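Local coordinates for protein BIFUNCTIONAL PROTEIN Proline utilization A (PutA) (Corynebacterium freiburgense, PDB 5UX5) that catalyses both steps of proline oxidation to glutamate, combining an FAD-dependent proline dehydrogenase with an NAD-dependent aldehyde dehydrogenase in one chain, at residues A[814-819]-A[841-846]; A[809-814]-A[826-831]; A[697-702]-A[730-735]. All coordinates share one frame; numbering follows the deposited sequence.

Contact 1. Residues A[814-819]-A[841-846]; sequences WFHTHE and NSTGFG. With NAD (nicotinamide-adenine-dinucleotide), chain F.
In the NAD site of the aldehyde dehydrogenase part, Glu819 rests against Phe845 and bonds to the ribose of the dinucleotide. It opens the Glu-X-Phe-Gly-Pro sequence known from this family, whose glutamate commonly binds the nicotinamide ribose. Here Glu819 OE1 accepts a hydrogen bond from NAD O2D at 3.2 Å and is also bonded to Ser693 OG. The first torsion (chi1 38°) brings CG to 3.9 Å from Phe845 CZ, and the bend at the second turns the carboxylate off toward the ribose, its plane 59° from the phenyl ring. Thr817 O approaches the edge of that ring, 4.1 Å from Phe845 CE1.

Farther from the cofactor, the CG2 methyl of Thr843 lies 3.4 Å from His816 O and 3.7 Å from His816 NE2, the two side chains crossing at about a right angle. Ser842 OG comes to the edge of the imidazole, near its plane, but has its stronger bond to Glu838 O, with Trp839 O also within bonding distance. Within 814-819, His818 ND1 donates to a lone pair of Trp814 O at 2.8 Å, a carbonyl that also receives Thr817 N, and the imidazole of His818 stacks on the indole of Trp814. His816 ND1 is bonded to Gly812 N and NE2 to Trp839 O; the pair fixes the ring's rotation and is consistent with ND1 accepting and the proton on NE2.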
ATOM      1  N   TRP A 814       5.638  27.268 -12.924  1.00 56.36           N
ATOM      2  CA  TRP A 814       5.299  26.274 -13.936  1.00 56.04           C
ATOM      3  C   TRP A 814       5.155  24.877 -13.325  1.00 62.62           C
ATOM      4  O   TRP A 814       4.189  24.161 -13.620  1.00 60.14           O
ATOM      5  CB  TRP A 814       6.328  26.280 -15.067  1.00 54.20           C
ATOM      6  CG  TRP A 814       5.994  25.250 -16.115  1.00 59.96           C
ATOM      7  CD1 TRP A 814       5.086  25.374 -17.136  1.00 57.03           C
ATOM      8  CD2 TRP A 814       6.555  23.928 -16.236  1.00 55.51           C
ATOM      9  NE1 TRP A 814       5.052  24.215 -17.883  1.00 59.85           N
ATOM     10  CE2 TRP A 814       5.941  23.314 -17.352  1.00 60.09           C
ATOM     11  CE3 TRP A 814       7.518  23.211 -15.514  1.00 43.55           C
ATOM     12  CZ2 TRP A 814       6.262  22.014 -17.757  1.00 59.91           C
ATOM     13  CZ3 TRP A 814       7.834  21.924 -15.917  1.00 48.76           C
ATOM     14  CH2 TRP A 814       7.209  21.337 -17.027  1.00 59.06           C
ATOM     15  N   PHE A 815       6.109  24.464 -12.470  1.00 64.17           N
ATOM     16  CA  PHE A 815       6.057  23.096 -11.945  1.00 51.27           C
ATOM     17  C   PHE A 815       4.912  22.883 -10.946  1.00 55.07           C
ATOM     18  O   PHE A 815       4.480  21.736 -10.724  1.00 49.97           O
ATOM     19  CB  PHE A 815       7.412  22.692 -11.330  1.00 41.02           C
ATOM     20  CG  PHE A 815       7.491  21.242 -11.019  1.00 39.81           C
ATOM     21  CD1 PHE A 815       7.645  20.315 -12.045  1.00 41.04           C
ATOM     22  CD2 PHE A 815       7.340  20.787  -9.722  1.00 39.28           C
ATOM     23  CE1 PHE A 815       7.644  18.961 -11.783  1.00 37.24           C
ATOM     24  CE2 PHE A 815       7.351  19.430  -9.450  1.00 36.61           C
ATOM     25  CZ  PHE A 815       7.508  18.521 -10.480  1.00 36.25           C
ATOM     26  N   HIS A 816       4.385  23.964 -10.370  1.00 56.57           N
ATOM     27  CA  HIS A 816       3.237  23.860  -9.476  1.00 49.00           C
ATOM     28  C   HIS A 816       1.958  23.489 -10.224  1.00 48.13           C
ATOM     29  O   HIS A 816       1.088  22.826  -9.653  1.00 49.08           O
ATOM     30  CB  HIS A 816       3.073  25.185  -8.731  1.00 52.65           C
ATOM     31  CG  HIS A 816       1.910  25.220  -7.803  1.00 52.44           C
ATOM     32  ND1 HIS A 816       1.225  26.383  -7.521  1.00 59.24           N
ATOM     33  CD2 HIS A 816       1.307  24.244  -7.089  1.00 42.61           C
ATOM     34  CE1 HIS A 816       0.239  26.118  -6.684  1.00 53.98           C
ATOM     35  NE2 HIS A 816       0.267  24.827  -6.406  1.00 44.71           N
ATOM     36  N   THR A 817       1.837  23.862 -11.506  1.00 49.35           N
ATOM     37  CA  THR A 817       0.565  23.770 -12.225  1.00 42.21           C
ATOM     38  C   THR A 817       0.635  22.898 -13.481  1.00 41.29           C
ATOM     39  O   THR A 817      -0.279  22.957 -14.310  1.00 46.66           O
ATOM     40  CB  THR A 817       0.056  25.179 -12.598  1.00 41.71           C
ATOM     41  OG1 THR A 817       0.898  25.783 -13.583  1.00 39.65           O
ATOM     42  CG2 THR A 817       0.071  26.088 -11.390  1.00 45.52           C
ATOM     43  N   HIS A 818       1.677  22.076 -13.638  1.00 44.51           N
ATOM     44  CA  HIS A 818       1.841  21.224 -14.816  1.00 43.51           C
ATOM     45  C   HIS A 818       2.253  19.823 -14.387  1.00 47.29           C
ATOM     46  O   HIS A 818       3.331  19.650 -13.813  1.00 51.62           O
ATOM     47  CB  HIS A 818       2.894  21.801 -15.762  1.00 39.30           C
ATOM     48  CG  HIS A 818       2.454  23.053 -16.444  1.00 47.03           C
ATOM     49  ND1 HIS A 818       2.392  24.267 -15.791  1.00 53.05           N
ATOM     50  CD2 HIS A 818       2.015  23.282 -17.702  1.00 49.66           C
ATOM     51  CE1 HIS A 818       1.947  25.191 -16.621  1.00 50.66           C
ATOM     52  NE2 HIS A 818       1.706  24.618 -17.787  1.00 53.58           N
ATOM     53  N   GLU A 819       1.414  18.828 -14.678  1.00 45.35           N
ATOM     54  CA  GLU A 819       1.744  17.442 -14.371  1.00 38.15           C
ATOM     55  C   GLU A 819       2.711  16.927 -15.420  1.00 40.93           C
ATOM     56  O   GLU A 819       2.376  16.901 -16.607  1.00 40.06           O
ATOM     57  CB  GLU A 819       0.490  16.565 -14.304  1.00 39.54           C
ATOM     58  CG  GLU A 819      -0.615  16.857 -15.333  1.00 65.13           C
ATOM     59  CD  GLU A 819      -0.537  16.017 -16.607  1.00 80.26           C
ATOM     60  OE1 GLU A 819      -0.198  14.824 -16.503  1.00 84.36           O
ATOM     61  OE2 GLU A 819      -0.829  16.549 -17.709  1.00 84.02           O
ATOM     62  N   ASN A 841      -4.759  23.369  -3.285  1.00 42.78           N
ATOM     63  CA  ASN A 841      -6.050  23.508  -3.941  1.00 40.90           C
ATOM     64  C   ASN A 841      -6.004  24.298  -5.245  1.00 46.75           C
ATOM     65  O   ASN A 841      -7.013  24.326  -5.962  1.00 41.50           O
ATOM     66  CB  ASN A 841      -7.044  24.162  -2.975  1.00 37.38           C
ATOM     67  CG  ASN A 841      -7.475  23.206  -1.859  1.00 38.27           C
ATOM     68  OD1 ASN A 841      -7.449  21.980  -2.020  1.00 35.00           O
ATOM     69  ND2 ASN A 841      -7.877  23.766  -0.729  1.00 37.41           N
ATOM     70  N   SER A 842      -4.863  24.916  -5.588  1.00 51.02           N
ATOM     71  CA  SER A 842      -4.745  25.809  -6.742  1.00 40.63           C
ATOM     72  C   SER A 842      -3.846  25.265  -7.861  1.00 35.16           C
ATOM     73  O   SER A 842      -3.263  26.036  -8.621  1.00 39.68           O
ATOM     74  CB  SER A 842      -4.230  27.169  -6.290  1.00 38.08           C
ATOM     75  OG  SER A 842      -3.084  27.029  -5.475  1.00 41.19           O
ATOM     76  N   THR A 843      -3.741  23.950  -7.984  1.00 40.62           N
ATOM     77  CA  THR A 843      -3.029  23.319  -9.088  1.00 47.07           C
ATOM     78  C   THR A 843      -3.846  23.294 -10.377  1.00 49.29           C
ATOM     79  O   THR A 843      -3.281  23.058 -11.459  1.00 44.60           O
ATOM     80  CB  THR A 843      -2.647  21.877  -8.686  1.00 50.30           C
ATOM     81  OG1 THR A 843      -3.810  21.204  -8.163  1.00 48.41           O
ATOM     82  CG2 THR A 843      -1.517  21.856  -7.658  1.00 43.33           C
ATOM     83  N   GLY A 844      -5.166  23.510 -10.285  1.00 47.00           N
ATOM     84  CA  GLY A 844      -6.054  23.285 -11.387  1.00 32.48           C
ATOM     85  C   GLY A 844      -6.651  21.909 -11.386  1.00 51.70           C
ATOM     86  O   GLY A 844      -7.655  21.677 -12.069  1.00 61.99           O
ATOM     87  N   PHE A 845      -6.063  20.995 -10.629  1.00 41.30           N
ATOM     88  CA  PHE A 845      -6.504  19.619 -10.541  1.00 38.47           C
ATOM     89  C   PHE A 845      -7.059  19.318  -9.147  1.00 40.02           C
ATOM     90  O   PHE A 845      -6.892  20.094  -8.196  1.00 38.63           O
ATOM     91  CB  PHE A 845      -5.352  18.668 -10.889  1.00 31.06           C
ATOM     92  CG  PHE A 845      -4.737  18.915 -12.232  1.00 37.63           C
ATOM     93  CD1 PHE A 845      -3.819  19.929 -12.422  1.00 44.09           C
ATOM     94  CD2 PHE A 845      -5.064  18.105 -13.314  1.00 47.67           C
ATOM     95  CE1 PHE A 845      -3.245  20.143 -13.676  1.00 44.93           C
ATOM     96  CE2 PHE A 845      -4.493  18.315 -14.570  1.00 48.64           C
ATOM     97  CZ  PHE A 845      -3.581  19.332 -14.748  1.00 41.26           C
ATOM     98  N   GLY A 846      -7.772  18.194  -9.042  1.00 27.08           N
ATOM     99  CA  GLY A 846      -8.205  17.751  -7.734  1.00 26.49           C
ATOM    100  C   GLY A 846      -8.398  16.256  -7.634  1.00 30.98           C
ATOM    101  O   GLY A 846      -9.485  15.803  -7.260  1.00 36.47           O
TER
HETATM  102  PA  NAD F2002      -4.147   9.995 -24.673  1.00 46.97           P
HETATM  103  O1A NAD F2002      -5.026  10.930 -23.771  1.00 44.87           O
HETATM  104  O2A NAD F2002      -3.634  10.787 -25.921  1.00 49.98           O
HETATM  105  O5B NAD F2002      -5.012   8.797 -25.210  1.00 47.22           O
HETATM  106  C5B NAD F2002      -5.493   7.759 -24.391  1.00 41.56           C
HETATM  107  C4B NAD F2002      -6.314   6.774 -25.221  1.00 42.18           C
HETATM  108  O4B NAD F2002      -7.141   7.401 -26.207  1.00 34.01           O
HETATM  109  C3B NAD F2002      -5.442   5.766 -25.904  1.00 41.69           C
HETATM  110  O3B NAD F2002      -6.086   4.551 -26.056  1.00 42.84           O
HETATM  111  C2B NAD F2002      -5.245   6.487 -27.177  1.00 41.89           C
HETATM  112  O2B NAD F2002      -4.657   5.739 -28.183  1.00 38.11           O
HETATM  113  C1B NAD F2002      -6.632   6.968 -27.457  1.00 35.95           C
HETATM  114  N9A NAD F2002      -6.664   8.028 -28.458  1.00 41.27           N
HETATM  115  C8A NAD F2002      -6.084   9.279 -28.368  1.00 39.39           C
HETATM  116  N7A NAD F2002      -6.327   9.978 -29.496  1.00 43.63           N
HETATM  117  C5A NAD F2002      -7.089   9.201 -30.382  1.00 43.93           C
HETATM  118  C6A NAD F2002      -7.634   9.394 -31.647  1.00 43.94           C
HETATM  119  N6A NAD F2002      -7.457  10.619 -32.386  1.00 40.78           N
HETATM  120  N1A NAD F2002      -8.346   8.406 -32.217  1.00 46.59           N
HETATM  121  C2A NAD F2002      -8.547   7.218 -31.591  1.00 46.85           C
HETATM  122  N3A NAD F2002      -8.036   6.994 -30.349  1.00 46.35           N
HETATM  123  C4A NAD F2002      -7.314   7.952 -29.729  1.00 44.70           C
HETATM  124  O3  NAD F2002      -2.994   9.426 -23.720  1.00 65.37           O
HETATM  125  PN  NAD F2002      -1.447   9.135 -24.057  1.00 79.15           P
HETATM  126  O1N NAD F2002      -0.994   9.600 -25.425  1.00 79.07           O
HETATM  127  O2N NAD F2002      -1.275   7.646 -24.126  1.00 74.70           O
HETATM  128  O5D NAD F2002      -0.614   9.835 -22.871  1.00 77.41           O
HETATM  129  C5D NAD F2002      -0.763  11.239 -22.707  1.00 74.56           C
HETATM  130  C4D NAD F2002      -0.657  11.788 -21.282  1.00 71.63           C
HETATM  131  O4D NAD F2002      -1.638  11.338 -20.377  1.00 66.09           O
HETATM  132  C3D NAD F2002       0.608  11.545 -20.536  1.00 72.15           C
HETATM  133  O3D NAD F2002       1.726  12.148 -21.075  1.00 67.79           O
HETATM  134  C2D NAD F2002       0.221  12.214 -19.277  1.00 71.17           C
HETATM  135  O2D NAD F2002       0.649  13.530 -19.306  1.00 64.90           O
HETATM  136  C1D NAD F2002      -1.280  12.047 -19.210  1.00 66.83           C

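Contact 2. Residues A[809-814]-A[826-831]; sequences VRPGSW and GIMHAE
Val809 N donates to Ile827 O at 3.0 Å (N-H...O angle 154°), just before the chain folds into a type II turn from Arg810 to Ser813 closed by Ser813 N on Arg810 O. The isopropyl group of Val809 points toward strand 824-830: CB lies 4.0 Å from Met828 CG, and the CG2 branch reaches over Gly826, 4.0 Å from its CA. Gly826 has no side chain, and this branch of the valine settles directly against its backbone.

Strand 824-830 belongs to an alpha/beta domain of the aldehyde dehydrogenase family and runs parallel to strands 804-807 and 728-734, which pair with it on its two edges; the bond from Val809 carries contact with it beyond the end of 804-807. Met828 links the strand to the turn. Its chain is extended as far as SD and then bends (chi3 76°), which places the CE methyl beside the start of Pro811, 3.6 Å from Pro811 N and 4.1 Å from Pro811 CD. Trp839 of helix 833-841 touches both Met828 and Pro811. Toward solvent, the chain of Arg810 starts away from the strand and bends round until NH1 stands 4.2 Å from His829 O, a loose approach. The imidazole of His829 is anchored through NE2 to Asp807 OD1, and Ile827 CG2 packs over one of its faces.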
ATOM      1  N   VAL A 809       9.862  25.346  -5.007  1.00 43.89           N
ATOM      2  CA  VAL A 809       8.841  25.479  -6.043  1.00 51.26           C
ATOM      3  C   VAL A 809       7.783  26.455  -5.545  1.00 56.68           C
ATOM      4  O   VAL A 809       7.172  26.243  -4.492  1.00 54.05           O
ATOM      5  CB  VAL A 809       8.235  24.109  -6.382  1.00 53.07           C
ATOM      6  CG1 VAL A 809       6.978  24.263  -7.187  1.00 40.73           C
ATOM      7  CG2 VAL A 809       9.234  23.277  -7.153  1.00 55.86           C
ATOM      8  N   ARG A 810       7.559  27.587  -6.325  1.00 58.29           N
ATOM      9  CA  ARG A 810       6.706  28.620  -5.751  1.00 52.67           C
ATOM     10  C   ARG A 810       5.279  28.514  -6.285  1.00 48.89           C
ATOM     11  O   ARG A 810       5.068  28.008  -7.392  1.00 47.63           O
ATOM     12  CB  ARG A 810       7.278  30.007  -6.060  1.00 62.30           C
ATOM     13  CG  ARG A 810       8.608  30.347  -5.376  1.00 70.85           C
ATOM     14  CD  ARG A 810       8.469  30.389  -3.853  1.00 82.85           C
ATOM     15  NE  ARG A 810       7.365  31.240  -3.396  1.00 90.88           N
ATOM     16  CZ  ARG A 810       7.069  31.463  -2.114  1.00 90.13           C
ATOM     17  NH1 ARG A 810       7.796  30.896  -1.151  1.00 92.09           N
ATOM     18  NH2 ARG A 810       6.050  32.256  -1.792  1.00 80.26           N
ATOM     19  N   PRO A 811       4.275  29.003  -5.544  1.00 48.91           N
ATOM     20  CA  PRO A 811       2.880  28.902  -6.014  1.00 45.56           C
ATOM     21  C   PRO A 811       2.646  29.678  -7.302  1.00 46.82           C
ATOM     22  O   PRO A 811       2.925  30.876  -7.389  1.00 46.09           O
ATOM     23  CB  PRO A 811       2.078  29.513  -4.859  1.00 46.80           C
ATOM     24  CG  PRO A 811       3.030  30.448  -4.198  1.00 46.13           C
ATOM     25  CD  PRO A 811       4.361  29.736  -4.268  1.00 50.84           C
ATOM     26  N   GLY A 812       2.072  29.001  -8.293  1.00 43.11           N
ATOM     27  CA  GLY A 812       1.822  29.607  -9.576  1.00 43.91           C
ATOM     28  C   GLY A 812       2.966  29.482 -10.545  1.00 52.24           C
ATOM     29  O   GLY A 812       2.807  29.853 -11.718  1.00 54.09           O
ATOM     30  N   SER A 813       4.116  28.978 -10.087  1.00 46.62           N
ATOM     31  CA  SER A 813       5.216  28.625 -10.965  1.00 51.48           C
ATOM     32  C   SER A 813       4.801  27.500 -11.909  1.00 49.34           C
ATOM     33  O   SER A 813       3.786  26.825 -11.714  1.00 49.72           O
ATOM     34  CB  SER A 813       6.435  28.186 -10.150  1.00 64.65           C
ATOM     35  OG  SER A 813       6.520  26.769 -10.024  1.00 65.35           O
ATOM     36  N   TRP A 814       5.638  27.268 -12.924  1.00 56.36           N
ATOM     37  CA  TRP A 814       5.299  26.274 -13.936  1.00 56.04           C
ATOM     38  C   TRP A 814       5.155  24.877 -13.325  1.00 62.62           C
ATOM     39  O   TRP A 814       4.189  24.161 -13.620  1.00 60.14           O
ATOM     40  CB  TRP A 814       6.328  26.280 -15.067  1.00 54.20           C
ATOM     41  CG  TRP A 814       5.994  25.250 -16.115  1.00 59.96           C
ATOM     42  CD1 TRP A 814       5.086  25.374 -17.136  1.00 57.03           C
ATOM     43  CD2 TRP A 814       6.555  23.928 -16.236  1.00 55.51           C
ATOM     44  NE1 TRP A 814       5.052  24.215 -17.883  1.00 59.85           N
ATOM     45  CE2 TRP A 814       5.941  23.314 -17.352  1.00 60.09           C
ATOM     46  CE3 TRP A 814       7.518  23.211 -15.514  1.00 43.55           C
ATOM     47  CZ2 TRP A 814       6.262  22.014 -17.757  1.00 59.91           C
ATOM     48  CZ3 TRP A 814       7.834  21.924 -15.917  1.00 48.76           C
ATOM     49  CH2 TRP A 814       7.209  21.337 -17.027  1.00 59.06           C
ATOM     50  N   GLY A 826       8.625  18.035  -6.447  1.00 43.44           N
ATOM     51  CA  GLY A 826       8.937  19.414  -6.082  1.00 45.54           C
ATOM     52  C   GLY A 826       8.569  19.684  -4.633  1.00 43.42           C
ATOM     53  O   GLY A 826       7.518  19.241  -4.161  1.00 40.00           O
ATOM     54  N   ILE A 827       9.422  20.437  -3.941  1.00 42.69           N
ATOM     55  CA  ILE A 827       9.186  20.820  -2.552  1.00 43.26           C
ATOM     56  C   ILE A 827       8.772  22.275  -2.524  1.00 45.57           C
ATOM     57  O   ILE A 827       9.450  23.125  -3.104  1.00 40.71           O
ATOM     58  CB  ILE A 827      10.427  20.621  -1.669  1.00 43.59           C
ATOM     59  CG1 ILE A 827      10.990  19.212  -1.844  1.00 37.65           C
ATOM     60  CG2 ILE A 827      10.078  20.929  -0.203  1.00 38.57           C
ATOM     61  CD1 ILE A 827      12.233  18.964  -1.051  1.00 38.17           C
ATOM     62  N   MET A 828       7.659  22.557  -1.861  1.00 49.72           N
ATOM     63  CA  MET A 828       7.221  23.913  -1.585  1.00 39.93           C
ATOM     64  C   MET A 828       7.334  24.151  -0.092  1.00 43.60           C
ATOM     65  O   MET A 828       7.136  23.230   0.702  1.00 53.87           O
ATOM     66  CB  MET A 828       5.790  24.144  -2.056  1.00 39.24           C
ATOM     67  CG  MET A 828       5.528  23.596  -3.427  1.00 43.07           C
ATOM     68  SD  MET A 828       3.838  23.896  -3.969  1.00 48.16           S
ATOM     69  CE  MET A 828       3.890  25.631  -4.398  1.00 43.73           C
ATOM     70  N   HIS A 829       7.724  25.361   0.288  1.00 48.80           N
ATOM     71  CA  HIS A 829       7.852  25.725   1.695  1.00 50.36           C
ATOM     72  C   HIS A 829       6.755  26.722   2.031  1.00 46.74           C
ATOM     73  O   HIS A 829       6.776  27.857   1.545  1.00 44.78           O
ATOM     74  CB  HIS A 829       9.232  26.303   1.990  1.00 45.70           C
ATOM     75  CG  HIS A 829      10.350  25.364   1.673  1.00 51.68           C
ATOM     76  ND1 HIS A 829      10.779  24.390   2.552  1.00 53.26           N
ATOM     77  CD2 HIS A 829      11.146  25.269   0.581  1.00 52.27           C
ATOM     78  CE1 HIS A 829      11.782  23.723   2.005  1.00 54.49           C
ATOM     79  NE2 HIS A 829      12.027  24.238   0.811  1.00 55.59           N
ATOM     80  N   ALA A 830       5.823  26.312   2.882  1.00 42.34           N
ATOM     81  CA  ALA A 830       4.688  27.139   3.257  1.00 47.49           C
ATOM     82  C   ALA A 830       4.819  27.623   4.696  1.00 49.16           C
ATOM     83  O   ALA A 830       5.416  26.954   5.546  1.00 51.79           O
ATOM     84  CB  ALA A 830       3.372  26.382   3.076  1.00 45.10           C
ATOM     85  N   GLU A 831       4.266  28.814   4.954  1.00 51.30           N
ATOM     86  CA  GLU A 831       4.339  29.428   6.275  1.00 49.81           C
ATOM     87  C   GLU A 831       3.327  28.858   7.260  1.00 52.22           C
ATOM     88  O   GLU A 831       3.496  29.059   8.466  1.00 51.64           O
ATOM     89  CB  GLU A 831       4.123  30.931   6.160  1.00 48.61           C
TER

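Contact 3. Residues A[697-702]-A[730-735]; sequences AIIVTP and LVILVG
Val700 lays its CG2 methyl against Val731 CG2 at 3.7 Å. Leu733 lies beside Val700, pointing the same way, with CD2 3.8 Å from Val700 CB. Val731 holds CG1 between its backbone N and carbonyl carbon (chi1 59°), which swings CG2 across to the neighbouring strand. Phe740 of helix 740-750 packs on all three, and Ile698, on the same face, touches Ile877.

Ala697, Ile699, Leu730 and Ile732 project from the other face. Ala697 CB touches both Leu730 CB, at 3.8 Å, and Ile732 CD1, at 4.0 Å. Farther along, Ile699 CG2 meets Val734 CG2 at 4.2 Å. Helix 833-841 packs over Ile699, Ile732 and Val734, chiefly through Ala836.

Four backbone hydrogen bonds join the strands: Ile698 N to Leu730 O, Ile732 N to Ile698 O, Val700 N to Ile732 O (2.9 Å, 167°) and Val734 N to Val700 O. The same carbonyls also receive CA-H...O contacts, such as Ile699 CA to Ile732 O at 3.3 Å. Past the last bond Pro702 CD abuts Val734 O, and Thr701 OG1 is bonded to Glu858 OE1. The strands run parallel with a 21° twist, forming the two strands of a beta-alpha-beta unit, strand 696-700, helix 706-718 and strand 728-734, in the alpha/beta architecture of aldehyde dehydrogenases.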
ATOM      1  N   ALA A 697      -0.369  16.683  -4.182  1.00 28.57           N
ATOM      2  CA  ALA A 697       0.578  17.107  -3.173  1.00 29.32           C
ATOM      3  C   ALA A 697       0.346  16.324  -1.898  1.00 35.03           C
ATOM      4  O   ALA A 697      -0.758  15.817  -1.658  1.00 32.96           O
ATOM      5  CB  ALA A 697       0.454  18.599  -2.883  1.00 34.25           C
ATOM      6  N   ILE A 698       1.407  16.204  -1.096  1.00 34.99           N
ATOM      7  CA  ILE A 698       1.314  15.728   0.284  1.00 30.68           C
ATOM      8  C   ILE A 698       1.832  16.833   1.184  1.00 36.97           C
ATOM      9  O   ILE A 698       2.981  17.273   1.035  1.00 50.46           O
ATOM     10  CB  ILE A 698       2.091  14.420   0.510  1.00 31.97           C
ATOM     11  CG1 ILE A 698       1.443  13.264  -0.232  1.00 32.33           C
ATOM     12  CG2 ILE A 698       2.300  14.099   2.009  1.00 27.94           C
ATOM     13  CD1 ILE A 698       2.246  11.985  -0.030  1.00 43.26           C
ATOM     14  N   ILE A 699       0.996  17.276   2.117  1.00 34.80           N
ATOM     15  CA  ILE A 699       1.399  18.267   3.114  1.00 37.41           C
ATOM     16  C   ILE A 699       2.025  17.565   4.323  1.00 33.95           C
ATOM     17  O   ILE A 699       1.476  16.584   4.848  1.00 32.79           O
ATOM     18  CB  ILE A 699       0.203  19.133   3.538  1.00 31.60           C
ATOM     19  CG1 ILE A 699      -0.377  19.871   2.330  1.00 31.82           C
ATOM     20  CG2 ILE A 699       0.609  20.079   4.634  1.00 32.95           C
ATOM     21  CD1 ILE A 699      -1.552  20.753   2.681  1.00 32.30           C
ATOM     22  N   VAL A 700       3.172  18.077   4.763  1.00 32.13           N
ATOM     23  CA  VAL A 700       3.914  17.577   5.908  1.00 32.25           C
ATOM     24  C   VAL A 700       4.099  18.741   6.868  1.00 39.84           C
ATOM     25  O   VAL A 700       4.808  19.704   6.554  1.00 43.32           O
ATOM     26  CB  VAL A 700       5.270  16.991   5.493  1.00 37.00           C
ATOM     27  CG1 VAL A 700       6.044  16.408   6.718  1.00 32.36           C
ATOM     28  CG2 VAL A 700       5.067  15.968   4.388  1.00 31.04           C
ATOM     29  N   THR A 701       3.503  18.641   8.036  1.00 38.00           N
ATOM     30  CA  THR A 701       3.579  19.653   9.076  1.00 44.19           C
ATOM     31  C   THR A 701       4.540  19.204  10.160  1.00 42.43           C
ATOM     32  O   THR A 701       4.787  18.007  10.315  1.00 40.48           O
ATOM     33  CB  THR A 701       2.189  19.893   9.682  1.00 41.16           C
ATOM     34  OG1 THR A 701       1.891  18.860  10.634  1.00 38.10           O
ATOM     35  CG2 THR A 701       1.130  19.914   8.596  1.00 34.25           C
ATOM     36  N   PRO A 702       5.045  20.121  10.989  1.00 42.23           N
ATOM     37  CA  PRO A 702       6.013  19.711  12.023  1.00 44.00           C
ATOM     38  C   PRO A 702       5.511  18.628  12.961  1.00 45.95           C
ATOM     39  O   PRO A 702       6.338  17.918  13.551  1.00 52.88           O
ATOM     40  CB  PRO A 702       6.286  21.015  12.786  1.00 39.32           C
ATOM     41  CG  PRO A 702       6.013  22.074  11.821  1.00 39.99           C
ATOM     42  CD  PRO A 702       4.850  21.579  10.987  1.00 47.58           C
ATOM     43  N   LEU A 730       4.254  16.959  -5.642  1.00 36.50           N
ATOM     44  CA  LEU A 730       4.575  18.045  -4.749  1.00 32.43           C
ATOM     45  C   LEU A 730       4.517  17.520  -3.326  1.00 35.08           C
ATOM     46  O   LEU A 730       3.627  16.736  -2.978  1.00 33.96           O
ATOM     47  CB  LEU A 730       3.586  19.194  -4.955  1.00 32.89           C
ATOM     48  CG  LEU A 730       3.450  19.706  -6.402  1.00 41.61           C
ATOM     49  CD1 LEU A 730       2.171  20.489  -6.602  1.00 48.33           C
ATOM     50  CD2 LEU A 730       4.614  20.596  -6.800  1.00 41.99           C
ATOM     51  N   VAL A 731       5.487  17.930  -2.522  1.00 34.44           N
ATOM     52  CA  VAL A 731       5.423  17.849  -1.071  1.00 40.25           C
ATOM     53  C   VAL A 731       5.519  19.288  -0.548  1.00 40.83           C
ATOM     54  O   VAL A 731       6.419  20.048  -0.941  1.00 42.27           O
ATOM     55  CB  VAL A 731       6.524  16.900  -0.505  1.00 42.34           C
ATOM     56  CG1 VAL A 731       7.902  17.348  -0.882  1.00 33.56           C
ATOM     57  CG2 VAL A 731       6.438  16.703   1.011  1.00 32.08           C
ATOM     58  N   ILE A 732       4.554  19.675   0.284  1.00 33.76           N
ATOM     59  CA  ILE A 732       4.457  21.026   0.831  1.00 42.72           C
ATOM     60  C   ILE A 732       4.739  20.906   2.318  1.00 44.85           C
ATOM     61  O   ILE A 732       3.948  20.303   3.052  1.00 47.26           O
ATOM     62  CB  ILE A 732       3.070  21.653   0.613  1.00 46.66           C
ATOM     63  CG1 ILE A 732       2.616  21.585  -0.833  1.00 44.70           C
ATOM     64  CG2 ILE A 732       3.033  23.094   1.075  1.00 37.34           C
ATOM     65  CD1 ILE A 732       1.204  22.047  -0.952  1.00 38.00           C
ATOM     66  N   LEU A 733       5.851  21.475   2.766  1.00 36.60           N
ATOM     67  CA  LEU A 733       6.266  21.417   4.160  1.00 41.32           C
ATOM     68  C   LEU A 733       5.855  22.698   4.866  1.00 44.45           C
ATOM     69  O   LEU A 733       6.107  23.795   4.356  1.00 45.77           O
ATOM     70  CB  LEU A 733       7.776  21.254   4.260  1.00 42.86           C
ATOM     71  CG  LEU A 733       8.400  20.307   3.263  1.00 36.93           C
ATOM     72  CD1 LEU A 733       9.896  20.350   3.452  1.00 38.75           C
ATOM     73  CD2 LEU A 733       7.877  18.948   3.549  1.00 35.45           C
ATOM     74  N   VAL A 734       5.212  22.566   6.023  1.00 42.66           N
ATOM     75  CA  VAL A 734       4.857  23.728   6.833  1.00 44.09           C
ATOM     76  C   VAL A 734       5.946  23.962   7.867  1.00 47.58           C
ATOM     77  O   VAL A 734       6.321  23.043   8.612  1.00 42.11           O
ATOM     78  CB  VAL A 734       3.489  23.560   7.510  1.00 39.86           C
ATOM     79  CG1 VAL A 734       3.208  24.781   8.346  1.00 40.54           C
ATOM     80  CG2 VAL A 734       2.385  23.374   6.467  1.00 38.56           C
ATOM     81  N   GLY A 735       6.485  25.178   7.888  1.00 50.98           N
ATOM     82  CA  GLY A 735       7.532  25.465   8.849  1.00 53.20           C
ATOM     83  C   GLY A 735       8.742  24.578   8.640  1.00 52.76           C
ATOM     84  O   GLY A 735       9.143  24.283   7.505  1.00 42.84           O
TER

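From the N-terminal side, contact 3 comes first and is complete before the others begin: the chain leaves 697-702, passes through helix 706-718 and returns as 730-735. Contacts 2 and 1 then cross, since 809-814 and 814-819 follow each other, sharing Trp814. Contact 2 closes the short loop leading from 809-814 into strand 824-830, and contact 1 a longer one containing that strand and helix 833-841. Strand 728-734 lies between strands 696-700 and 824-830, Gly826 O probably being hydrogen-bonded to Val731 N. Leu730 reaches His816 and Thr843 of contact 1, and His816 packs on Pro811 and Met828 of contact 2. Together they join the parallel strands to the loop that carries Glu819 to NAD.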